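PDB 1JAK: beta-N-acetylhexosaminidase from Streptomyces plicatus, which hydrolyses terminal N-acetylhexosamine residues from glycoconjugates as a family 20 glycoside hydrolase, using substrate-assisted catalysis. Local coordinates for residues A[364-369]-A[390-395]; A[379-384]-A[430-435]; A[397-402]-A[412-417]; A[422-427]-A[469-474]. One frame throughout, in Å; residues are numbered along the deposited sequence.

All four contacts lie in the catalytic (beta/alpha)8 barrel. Interaction 1 joins the neighbouring parallel strands 363-366 and 389-392. Interaction 2 packs helix 374-385, which links those strands, against the loop before strand 440-447; its centre is about 11 Å from that of interaction 1. Interaction 3 lies within the long loop after strand 389-392, about 13 Å from interaction 1, centre to centre, and both touch the bound inhibitor. Interaction 4 sets helix 420-424 and its following loop against helix 465-474. Along the chain, interactions 3 and 4 follow interaction 1 in series, whereas interaction 2 crosses it. This side of the barrel thus carries inhibitor-binding loops at the strand ends and packed helices around the outside.

Interaction 1 of 4, residues A[364-369]-A[390-395]; sequences VQYWGL and LILSPA. With IFG ((2R,3R,4S,5R)-2-acetamido-3,4-dihydroxy-5-hydroxymethyl-piperidine), chain F.
Val364 to Tyr366 pair with Leu390 to Leu392 as parallel strands, their short axes 4.7 Å apart and 30° from alignment. Ile391 N donates to Val364 O, and Tyr366 N to Ile391 O at 2.8 Å. Ser393 N then donates to Tyr366 O at 2.9 Å, so the pairing runs on past the strand ends. On one face of the sheet, Val364 CG2 lies beside Leu390 CD1. On the other, the extended Gln365 side chain reaches along to Ser393. Gln365 NE2 donates to Ser393 OG at 3.1 Å, close to the amide plane, while Gln365 OE1 is bonded to His315. Beyond the strands, Ala395 CB meets Leu369 CD1 at 3.8 Å and the edge of the Trp367 ring. Trp367 turns one ring face to the inhibitor (IFG). The acetamide methyl, IFG C8, sits over the ring centre, 3.6 Å from Trp367 CE2. Gln352 holds the indole NE1. With an alanine here, the acetamide methyl would probably lose its aromatic floor and Gln352 OE1 its indole donor. The pair belongs to the beta-alpha-beta unit of strand 363-366, helix 374-385 and strand 389-392. Tyr366 and Leu390 pack outward on that helix, and strands 346-350 and 440-447 flank the pair in the barrel wall.

Interaction 2 of 4, residues A[379-384]-A[430-435]; sequences EVAEAA and GYLPGA
Apolar contacts carry this junction between Val380 and Ala381 on the helix and Leu432 and Ala435 on the loop. Val380 CG1 meets Leu432 CD2 at 3.6 Å, and the two side chains cross at about a right angle. Val380 CG1 stands opposite the backbone N (chi1 180°), which carries this methyl to the leucine. Ala381 points its methyl at the loop, where Ala381 CB lies 4.2 Å from Ala435 CB.

Contacts of a side chain with backbone form the second group. The same Leu432 CD2 also comes within 3.9 Å of Ala381 N. One leucine methyl therefore covers both a valine branch and the helix backbone. Ala381 CB is 3.7 Å from Pro433 O and 4.0 Å from Ala435 N. The small methyl lets the turn come close to the helix, with the CA atoms of Ala381 and Ala435 4.5 Å apart.

Hydrogen bonds hold each partner in shape, but none joins the two. Residues 432-435 form a type II beta turn, closed by Ala435 N donating to Leu432 O at 3.0 Å. Gly434 takes the positive phi of 78° in this turn, a value that favours glycine. In the helix, Ala384 N donates to Val380 O at 3.0 Å.

The contact lies on the outside of the barrel. Helix 374-385 presses Val380 onto Tyr366 of strand 363-366 and Ala384 onto Leu390 of strand 389-392. Leu432 reaches the same two strand residues, so the loop before strand 440-447 packs beside the helix over this part of the barrel wall.

Interaction 3 of 4, residues A[397-402]-A[412-417]; sequences RTYLDM and LSWAGY. With IFG ((2R,3R,4S,5R)-2-acetamido-3,4-dihydroxy-5-hydroxymethyl-piperidine), chain F.
The inhibitor-binding pocket is lined here by Asp401, Met402, Leu412 and Trp414, which meet across a long barrel loop. The inhibitor hydroxyl O6 is gripped from both segments. IFG O6 donates to Asp401 OD2 at 2.6 Å and accepts from Trp414 NE1 at 2.8 Å, the latter an almost straight bond (166°) at the indole edge. Leu412 CD1 packs on the adjoining carbon, IFG C6, at 3.5 Å. Tyr399 OH donates to the acetamide oxygen, IFG O7, at 2.7 Å.

Behind these groups, Met402 supports the indole. Its chain bends at chi2 and chi3 (60° and 61°), curling the tip back over one face of the Trp414 ring. Met402 SD makes a Met-aromatic contact, 4.3 Å from the centroid of the Trp414 five-membered ring. Met402 CE lies over the rim of that face and also touches Ala415 CB at 3.6 Å. Methionine and alanine thus back the ring that presents NE1 to the ligand. Leu412 N donates to Asp401 O at 2.8 Å, tying the segments beside the aspartate.

Both segments belong to the loop between strand 389-392 and helix 420-424. Leu400 and Thr398 pack on strand 440-447 and helix 465-474. Tyr399 touches Trp367, next to strand 363-366, and Trp414 touches Ala395, just beyond strand 389-392.

Interaction 4 of 4, residues A[422-427]-A[469-474]; sequences RSYDWD and VAELGW
Tyr424 and Glu471 meet across two helices of the (beta/alpha)8 barrel domain, 420-424 and 465-474. From Tyr424 CB, CG stands opposite the backbone N (chi1 173°), which brings the phenol end up to Glu471. Tyr424 CE1, at the ring edge, comes 3.5 Å from Glu471 OE2, and Glu471 CG also meets this edge near the ring plane. At the tip, Tyr424 OH donates to Glu471 OE2 at 2.8 Å. The donor approaches on the anti side of the carboxylate oxygen, 31° out of its plane. Ring and carboxylate planes stand 74° apart.

The other carboxylate oxygen, OE1, pairs with Arg488 in a salt bridge and accepts from Ala30 N. The buried carboxylate, probably ionised beside Arg488, thus has several polar partners. A phenylalanine in place of Tyr424 would probably leave Glu471 OE2 without its phenolic donor and the carboxylate less firmly fixed in rotation.

Leu472 fills the space between the helix end and Trp426. Leu472 CD2 touches Tyr424 O at 3.4 Å and also meets Trp426 O. Leu472 CD1 lies over one face of the Trp426 indole, toward the rim, in a CH-pi contact. The leucine side chain crosses that of the tryptophan at about a right angle. Nearby, Val469 CG2 packs against Ser423 OG, a hydroxyl bonded to Arg397 O.

The chain leaves the helix at Asp425, the centre of an inverse gamma turn, and Trp426 folds back beneath the helix end. Trp426 NE1 donates to Ser423 O at 2.9 Å. The acceptor Ser423 O lies near the indole plane, while Trp426 NE1 sits well above the plane of the Ser423 carbonyl.

Interaction 1 of 4, residues A[364-369]-A[390-395]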
# COMPACT_ATOMS: atom_id res chain seq x y z
N VAL A 364 14.62 -5.89 3.76
CA VAL A 364 14.81 -4.59 4.38
C VAL A 364 14.18 -3.54 3.49
O VAL A 364 14.19 -3.65 2.26
CB VAL A 364 16.31 -4.24 4.62
CG1 VAL A 364 16.88 -5.18 5.67
CG2 VAL A 364 17.10 -4.32 3.32
N GLN A 365 13.59 -2.53 4.12
CA GLN A 365 12.92 -1.46 3.39
C GLN A 365 13.80 -0.22 3.37
O GLN A 365 14.00 0.43 4.39
CB GLN A 365 11.57 -1.15 4.05
CG GLN A 365 10.68 -0.26 3.20
CD GLN A 365 9.31 -0.05 3.80
OE1 GLN A 365 8.88 -0.78 4.71
NE2 GLN A 365 8.60 0.96 3.30
N TYR A 366 14.30 0.10 2.18
CA TYR A 366 15.18 1.24 1.99
C TYR A 366 14.43 2.55 1.84
O TYR A 366 13.66 2.73 0.89
CB TYR A 366 16.04 1.03 0.74
CG TYR A 366 17.05 2.13 0.52
CD1 TYR A 366 18.20 2.20 1.30
CD2 TYR A 366 16.84 3.10 -0.45
CE1 TYR A 366 19.13 3.22 1.12
CE2 TYR A 366 17.76 4.13 -0.64
CZ TYR A 366 18.90 4.18 0.14
OH TYR A 366 19.82 5.19 -0.04
N TRP A 367 14.65 3.47 2.77
CA TRP A 367 13.99 4.77 2.72
C TRP A 367 15.00 5.91 2.59
O TRP A 367 14.73 7.05 2.98
CB TRP A 367 13.10 4.97 3.95
CG TRP A 367 13.79 4.88 5.29
CD1 TRP A 367 14.31 3.76 5.87
CD2 TRP A 367 13.99 5.95 6.22
NE1 TRP A 367 14.82 4.06 7.11
CE2 TRP A 367 14.63 5.40 7.35
CE3 TRP A 367 13.68 7.32 6.21
CZ2 TRP A 367 14.98 6.18 8.47
CZ3 TRP A 367 14.02 8.09 7.32
CH2 TRP A 367 14.67 7.51 8.44
N GLY A 368 16.16 5.59 2.02
CA GLY A 368 17.20 6.59 1.81
C GLY A 368 16.84 7.59 0.72
O GLY A 368 15.76 7.53 0.14
N LEU A 369 17.77 8.50 0.44
CA LEU A 369 17.54 9.55 -0.56
C LEU A 369 18.70 9.64 -1.55
O LEU A 369 19.72 8.97 -1.37
CB LEU A 369 17.39 10.91 0.15
CG LEU A 369 16.30 11.12 1.21
CD1 LEU A 369 16.56 10.26 2.44
CD2 LEU A 369 16.28 12.59 1.61
N LEU A 390 15.17 -6.49 -1.09
CA LEU A 390 15.07 -5.05 -0.98
C LEU A 390 13.71 -4.49 -1.38
O LEU A 390 13.19 -4.80 -2.45
CB LEU A 390 16.13 -4.38 -1.85
CG LEU A 390 17.44 -3.93 -1.21
CD1 LEU A 390 18.02 -5.01 -0.32
CD2 LEU A 390 18.41 -3.54 -2.32
N ILE A 391 13.14 -3.67 -0.50
CA ILE A 391 11.87 -3.00 -0.76
C ILE A 391 12.27 -1.54 -0.88
O ILE A 391 12.80 -0.96 0.07
CB ILE A 391 10.89 -3.15 0.42
CG1 ILE A 391 10.50 -4.62 0.60
CG2 ILE A 391 9.66 -2.29 0.19
CD1 ILE A 391 9.89 -4.93 1.95
N LEU A 392 12.03 -0.93 -2.03
CA LEU A 392 12.42 0.46 -2.23
C LEU A 392 11.32 1.49 -2.00
O LEU A 392 10.28 1.44 -2.65
CB LEU A 392 12.98 0.64 -3.64
CG LEU A 392 14.19 -0.23 -4.00
CD1 LEU A 392 14.63 0.08 -5.43
CD2 LEU A 392 15.33 0.02 -3.02
N SER A 393 11.57 2.41 -1.07
CA SER A 393 10.63 3.48 -0.75
C SER A 393 11.45 4.71 -0.32
O SER A 393 11.38 5.14 0.83
CB SER A 393 9.67 3.07 0.37
OG SER A 393 10.35 2.84 1.59
N PRO A 394 12.23 5.28 -1.25
CA PRO A 394 13.07 6.45 -0.99
C PRO A 394 12.26 7.61 -0.41
O PRO A 394 11.20 7.95 -0.93
CB PRO A 394 13.65 6.79 -2.36
CG PRO A 394 13.62 5.46 -3.09
CD PRO A 394 12.28 4.92 -2.68
N ALA A 395 12.77 8.21 0.66
CA ALA A 395 12.07 9.31 1.31
C ALA A 395 11.88 10.53 0.41
O ALA A 395 10.97 11.33 0.63
CB ALA A 395 12.80 9.71 2.59
N1 IFG F . 11.00 9.07 9.33
C2 IFG F . 10.33 8.14 10.28
C3 IFG F . 8.75 8.13 10.22
C4 IFG F . 8.12 9.52 10.00
C5 IFG F . 8.79 10.16 8.77
C6 IFG F . 8.25 11.53 8.37
C7 IFG F . 10.85 6.23 8.81
C8 IFG F . 11.31 4.83 8.50
C9 IFG F . 10.31 10.30 8.93
N2 IFG F . 10.84 6.77 10.07
O7 IFG F . 10.47 6.91 7.87
O3 IFG F . 8.24 7.57 11.42
O4 IFG F . 8.38 10.33 11.14
O6 IFG F . 8.52 11.81 7.01

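Interaction 2 of 4, residues A[379-384]-A[430-435]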
# COMPACT_ATOMS: atom_id res chain seq x y z
N GLU A 379 26.05 -0.29 2.44
CA GLU A 379 25.64 -1.26 3.44
C GLU A 379 24.38 -2.00 3.00
O GLU A 379 24.25 -3.20 3.20
CB GLU A 379 25.39 -0.56 4.77
CG GLU A 379 25.23 -1.49 5.94
CD GLU A 379 25.21 -0.74 7.25
OE1 GLU A 379 24.22 -0.02 7.51
OE2 GLU A 379 26.18 -0.85 8.03
N VAL A 380 23.46 -1.27 2.38
CA VAL A 380 22.22 -1.87 1.91
C VAL A 380 22.46 -2.72 0.67
O VAL A 380 21.91 -3.82 0.55
CB VAL A 380 21.16 -0.78 1.61
CG1 VAL A 380 19.88 -1.43 1.11
CG2 VAL A 380 20.89 0.03 2.87
N ALA A 381 23.29 -2.23 -0.24
CA ALA A 381 23.61 -2.98 -1.46
C ALA A 381 24.31 -4.28 -1.09
O ALA A 381 24.12 -5.31 -1.74
CB ALA A 381 24.50 -2.15 -2.38
N GLU A 382 25.12 -4.23 -0.03
CA GLU A 382 25.84 -5.41 0.42
C GLU A 382 24.86 -6.44 0.97
O GLU A 382 25.00 -7.64 0.73
CB GLU A 382 26.86 -5.04 1.49
CG GLU A 382 28.00 -6.05 1.60
CD GLU A 382 28.79 -6.15 0.31
OE1 GLU A 382 29.39 -5.13 -0.10
OE2 GLU A 382 28.80 -7.24 -0.30
N ALA A 383 23.86 -5.97 1.71
CA ALA A 383 22.85 -6.88 2.26
C ALA A 383 22.14 -7.55 1.09
O ALA A 383 21.82 -8.74 1.15
CB ALA A 383 21.85 -6.10 3.12
N ALA A 384 21.88 -6.79 0.03
CA ALA A 384 21.21 -7.33 -1.15
C ALA A 384 22.08 -8.43 -1.76
O ALA A 384 21.58 -9.49 -2.14
CB ALA A 384 20.97 -6.22 -2.17
N GLY A 430 17.70 -0.14 -11.33
CA GLY A 430 19.02 0.48 -11.35
C GLY A 430 19.09 1.68 -10.42
O GLY A 430 19.87 2.61 -10.64
N TYR A 431 18.28 1.64 -9.37
CA TYR A 431 18.22 2.74 -8.41
C TYR A 431 19.38 2.81 -7.41
O TYR A 431 20.08 3.81 -7.34
CB TYR A 431 16.90 2.67 -7.64
CG TYR A 431 16.80 3.72 -6.56
CD1 TYR A 431 16.55 5.05 -6.88
CD2 TYR A 431 17.02 3.38 -5.23
CE1 TYR A 431 16.53 6.03 -5.90
CE2 TYR A 431 17.00 4.36 -4.24
CZ TYR A 431 16.75 5.67 -4.58
OH TYR A 431 16.76 6.64 -3.60
N LEU A 432 19.56 1.74 -6.64
CA LEU A 432 20.62 1.72 -5.63
C LEU A 432 21.93 1.24 -6.24
O LEU A 432 22.04 0.09 -6.68
CB LEU A 432 20.22 0.81 -4.47
CG LEU A 432 21.06 0.89 -3.20
CD1 LEU A 432 20.91 2.28 -2.58
CD2 LEU A 432 20.62 -0.18 -2.21
N PRO A 433 22.95 2.11 -6.28
CA PRO A 433 24.25 1.77 -6.85
C PRO A 433 24.83 0.46 -6.32
O PRO A 433 24.90 0.25 -5.11
CB PRO A 433 25.12 2.97 -6.47
CG PRO A 433 24.14 4.10 -6.45
CD PRO A 433 22.96 3.48 -5.74
N GLY A 434 25.23 -0.41 -7.23
CA GLY A 434 25.82 -1.68 -6.85
C GLY A 434 24.88 -2.77 -6.38
O GLY A 434 25.32 -3.90 -6.13
N ALA A 435 23.59 -2.47 -6.25
CA ALA A 435 22.64 -3.47 -5.80
C ALA A 435 22.17 -4.35 -6.96
O ALA A 435 21.77 -3.85 -8.01
CB ALA A 435 21.43 -2.79 -5.15

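Interaction 3 of 4, residues A[397-402]-A[412-417]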
# COMPACT_ATOMS: atom_id res chain seq x y z
N ARG A 397 11.23 10.28 -2.77
CA ARG A 397 10.53 9.76 -3.94
C ARG A 397 9.11 9.28 -3.65
O ARG A 397 8.15 9.79 -4.23
CB ARG A 397 11.30 8.58 -4.54
CG ARG A 397 12.72 8.87 -4.96
CD ARG A 397 12.78 9.61 -6.27
NE ARG A 397 14.16 9.84 -6.69
CZ ARG A 397 14.51 10.36 -7.86
NH1 ARG A 397 13.58 10.70 -8.74
NH2 ARG A 397 15.80 10.55 -8.14
N THR A 398 8.99 8.31 -2.75
CA THR A 398 7.68 7.73 -2.46
C THR A 398 7.05 7.98 -1.09
O THR A 398 6.05 7.35 -0.75
CB THR A 398 7.71 6.20 -2.70
OG1 THR A 398 8.51 5.57 -1.69
CG2 THR A 398 8.30 5.90 -4.07
N TYR A 399 7.63 8.88 -0.30
CA TYR A 399 7.05 9.22 0.99
C TYR A 399 5.93 10.21 0.67
O TYR A 399 6.18 11.37 0.34
CB TYR A 399 8.12 9.85 1.90
CG TYR A 399 8.81 8.84 2.79
CD1 TYR A 399 9.08 7.55 2.35
CD2 TYR A 399 9.17 9.18 4.10
CE1 TYR A 399 9.69 6.61 3.18
CE2 TYR A 399 9.79 8.25 4.94
CZ TYR A 399 10.03 6.97 4.47
OH TYR A 399 10.60 6.03 5.30
N LEU A 400 4.69 9.74 0.77
CA LEU A 400 3.53 10.56 0.44
C LEU A 400 3.24 11.71 1.39
O LEU A 400 2.39 12.56 1.10
CB LEU A 400 2.30 9.67 0.28
CG LEU A 400 2.47 8.57 -0.78
CD1 LEU A 400 1.31 7.59 -0.69
CD2 LEU A 400 2.53 9.20 -2.18
N ASP A 401 3.92 11.75 2.53
CA ASP A 401 3.73 12.83 3.49
C ASP A 401 4.63 14.01 3.15
O ASP A 401 4.52 15.08 3.76
CB ASP A 401 4.03 12.35 4.92
CG ASP A 401 5.48 11.94 5.09
OD1 ASP A 401 5.98 11.16 4.26
OD2 ASP A 401 6.12 12.39 6.06
N MET A 402 5.53 13.84 2.19
CA MET A 402 6.44 14.92 1.83
C MET A 402 5.76 15.97 0.96
O MET A 402 5.02 15.65 0.03
CB MET A 402 7.68 14.37 1.12
CG MET A 402 8.99 15.07 1.51
SD MET A 402 9.37 14.93 3.28
CE MET A 402 9.52 13.14 3.46
N LEU A 412 5.54 17.20 5.34
CA LEU A 412 6.85 17.58 5.85
C LEU A 412 7.82 17.96 4.72
O LEU A 412 7.53 17.72 3.55
CB LEU A 412 7.44 16.44 6.68
CG LEU A 412 6.59 16.02 7.89
CD1 LEU A 412 7.31 14.93 8.65
CD2 LEU A 412 6.34 17.22 8.80
N SER A 413 8.97 18.51 5.09
CA SER A 413 9.94 18.95 4.10
C SER A 413 11.39 18.56 4.37
O SER A 413 12.30 19.01 3.66
CB SER A 413 9.86 20.47 3.96
OG SER A 413 10.16 21.09 5.20
N TRP A 414 11.63 17.71 5.37
CA TRP A 414 12.99 17.33 5.71
C TRP A 414 13.74 16.60 4.59
O TRP A 414 14.97 16.65 4.53
CB TRP A 414 13.00 16.47 6.98
CG TRP A 414 12.34 15.13 6.82
CD1 TRP A 414 11.03 14.83 7.08
CD2 TRP A 414 12.94 13.93 6.34
NE1 TRP A 414 10.79 13.50 6.80
CE2 TRP A 414 11.94 12.93 6.34
CE3 TRP A 414 14.24 13.59 5.92
CZ2 TRP A 414 12.20 11.61 5.93
CZ3 TRP A 414 14.49 12.29 5.51
CH2 TRP A 414 13.47 11.31 5.52
N ALA A 415 13.00 15.93 3.71
CA ALA A 415 13.62 15.21 2.60
C ALA A 415 13.56 16.04 1.33
O ALA A 415 13.70 15.52 0.21
CB ALA A 415 12.91 13.87 2.38
N GLY A 416 13.37 17.35 1.49
CA GLY A 416 13.27 18.24 0.35
C GLY A 416 11.84 18.17 -0.16
O GLY A 416 10.97 17.65 0.52
N TYR A 417 11.61 18.69 -1.36
CA TYR A 417 10.27 18.67 -1.94
C TYR A 417 10.18 17.56 -2.97
O TYR A 417 11.17 17.21 -3.61
CB TYR A 417 9.96 20.04 -2.56
CG TYR A 417 9.94 21.11 -1.51
CD1 TYR A 417 9.03 21.04 -0.45
CD2 TYR A 417 10.88 22.14 -1.50
CE1 TYR A 417 9.06 21.96 0.59
CE2 TYR A 417 10.92 23.07 -0.46
CZ TYR A 417 10.00 22.97 0.58
OH TYR A 417 10.03 23.87 1.62
N1 IFG F . 11.00 9.07 9.33
C2 IFG F . 10.33 8.14 10.28
C3 IFG F . 8.75 8.13 10.22
C4 IFG F . 8.12 9.52 10.00
C5 IFG F . 8.79 10.16 8.77
C6 IFG F . 8.25 11.53 8.37
C7 IFG F . 10.85 6.23 8.81
C8 IFG F . 11.31 4.83 8.50
C9 IFG F . 10.31 10.30 8.93
N2 IFG F . 10.84 6.77 10.07
O7 IFG F . 10.47 6.91 7.87
O3 IFG F . 8.24 7.57 11.42
O4 IFG F . 8.38 10.33 11.14
O6 IFG F . 8.52 11.81 7.01

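Interaction 4 of 4, residues A[422-427]-A[469-474]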
# COMPACT_ATOMS: atom_id res chain seq x y z
N ARG A 422 9.23 13.78 -9.93
CA ARG A 422 10.31 13.19 -9.14
C ARG A 422 9.88 11.86 -8.52
O ARG A 422 10.65 10.90 -8.49
CB ARG A 422 10.76 14.14 -8.02
CG ARG A 422 11.94 13.59 -7.22
CD ARG A 422 12.35 14.51 -6.08
NE ARG A 422 13.55 14.02 -5.41
CZ ARG A 422 14.78 14.08 -5.92
NH1 ARG A 422 14.97 14.60 -7.12
NH2 ARG A 422 15.81 13.60 -5.23
N SER A 423 8.64 11.80 -8.05
CA SER A 423 8.13 10.58 -7.42
C SER A 423 8.04 9.41 -8.39
O SER A 423 8.23 8.26 -8.00
CB SER A 423 6.75 10.86 -6.82
OG SER A 423 6.26 9.72 -6.13
N TYR A 424 7.78 9.71 -9.66
CA TYR A 424 7.62 8.69 -10.70
C TYR A 424 8.85 8.37 -11.55
O TYR A 424 9.09 7.22 -11.91
CB TYR A 424 6.50 9.12 -11.65
CG TYR A 424 6.32 8.26 -12.88
CD1 TYR A 424 5.59 7.08 -12.83
CD2 TYR A 424 6.89 8.63 -14.10
CE1 TYR A 424 5.42 6.28 -13.96
CE2 TYR A 424 6.74 7.83 -15.25
CZ TYR A 424 6.00 6.66 -15.17
OH TYR A 424 5.82 5.87 -16.28
N ASP A 425 9.62 9.40 -11.86
CA ASP A 425 10.76 9.28 -12.75
C ASP A 425 12.05 8.57 -12.32
O ASP A 425 13.11 9.19 -12.24
CB ASP A 425 11.10 10.68 -13.29
CG ASP A 425 11.55 10.65 -14.73
OD1 ASP A 425 11.49 9.57 -15.37
OD2 ASP A 425 11.95 11.72 -15.24
N TRP A 426 11.94 7.28 -12.04
CA TRP A 426 13.10 6.47 -11.68
C TRP A 426 12.84 5.00 -11.96
O TRP A 426 11.70 4.60 -12.23
CB TRP A 426 13.51 6.69 -10.21
CG TRP A 426 12.44 6.45 -9.18
CD1 TRP A 426 11.35 7.23 -8.93
CD2 TRP A 426 12.39 5.38 -8.23
NE1 TRP A 426 10.62 6.71 -7.89
CE2 TRP A 426 11.23 5.57 -7.44
CE3 TRP A 426 13.21 4.27 -7.97
CZ2 TRP A 426 10.87 4.70 -6.41
CZ3 TRP A 426 12.85 3.40 -6.94
CH2 TRP A 426 11.69 3.62 -6.18
N ASP A 427 13.90 4.19 -11.92
CA ASP A 427 13.81 2.76 -12.21
C ASP A 427 14.30 1.94 -11.02
O ASP A 427 15.48 1.99 -10.67
CB ASP A 427 14.66 2.45 -13.45
CG ASP A 427 14.63 0.98 -13.86
OD1 ASP A 427 13.98 0.17 -13.17
OD2 ASP A 427 15.27 0.65 -14.87
N VAL A 469 3.66 5.24 -7.99
CA VAL A 469 4.47 4.23 -7.31
C VAL A 469 3.93 2.84 -7.65
O VAL A 469 4.70 1.88 -7.75
CB VAL A 469 4.46 4.44 -5.79
CG1 VAL A 469 5.40 3.44 -5.12
CG2 VAL A 469 4.89 5.87 -5.48
N ALA A 470 2.62 2.74 -7.83
CA ALA A 470 2.01 1.47 -8.19
C ALA A 470 2.53 1.05 -9.56
O ALA A 470 2.81 -0.13 -9.80
CB ALA A 470 0.49 1.60 -8.22
N GLU A 471 2.66 2.01 -10.47
CA GLU A 471 3.16 1.71 -11.81
C GLU A 471 4.60 1.22 -11.75
O GLU A 471 4.96 0.27 -12.45
CB GLU A 471 3.08 2.94 -12.72
CG GLU A 471 3.71 2.68 -14.09
CD GLU A 471 3.05 3.47 -15.21
OE1 GLU A 471 1.81 3.51 -15.25
OE2 GLU A 471 3.78 4.03 -16.06
N LEU A 472 5.42 1.85 -10.92
CA LEU A 472 6.81 1.42 -10.80
C LEU A 472 6.87 -0.03 -10.34
O LEU A 472 7.74 -0.79 -10.75
CB LEU A 472 7.56 2.32 -9.81
CG LEU A 472 7.73 3.78 -10.22
CD1 LEU A 472 8.51 4.53 -9.14
CD2 LEU A 472 8.47 3.86 -11.55
N GLY A 473 5.92 -0.42 -9.49
CA GLY A 473 5.92 -1.79 -9.01
C GLY A 473 5.34 -2.79 -9.99
O GLY A 473 5.76 -3.94 -10.03
N TRP A 474 4.39 -2.34 -10.81
CA TRP A 474 3.72 -3.23 -11.75
C TRP A 474 4.17 -3.26 -13.22
O TRP A 474 4.42 -4.34 -13.78
CB TRP A 474 2.21 -2.93 -11.71
CG TRP A 474 1.39 -3.76 -12.66
CD1 TRP A 474 1.33 -3.64 -14.03
CD2 TRP A 474 0.57 -4.89 -12.33
NE1 TRP A 474 0.53 -4.62 -14.56
CE2 TRP A 474 0.05 -5.40 -13.54
CE3 TRP A 474 0.22 -5.51 -11.12
CZ2 TRP A 474 -0.79 -6.52 -13.58
CZ3 TRP A 474 -0.62 -6.63 -11.16
CH2 TRP A 474 -1.12 -7.12 -12.38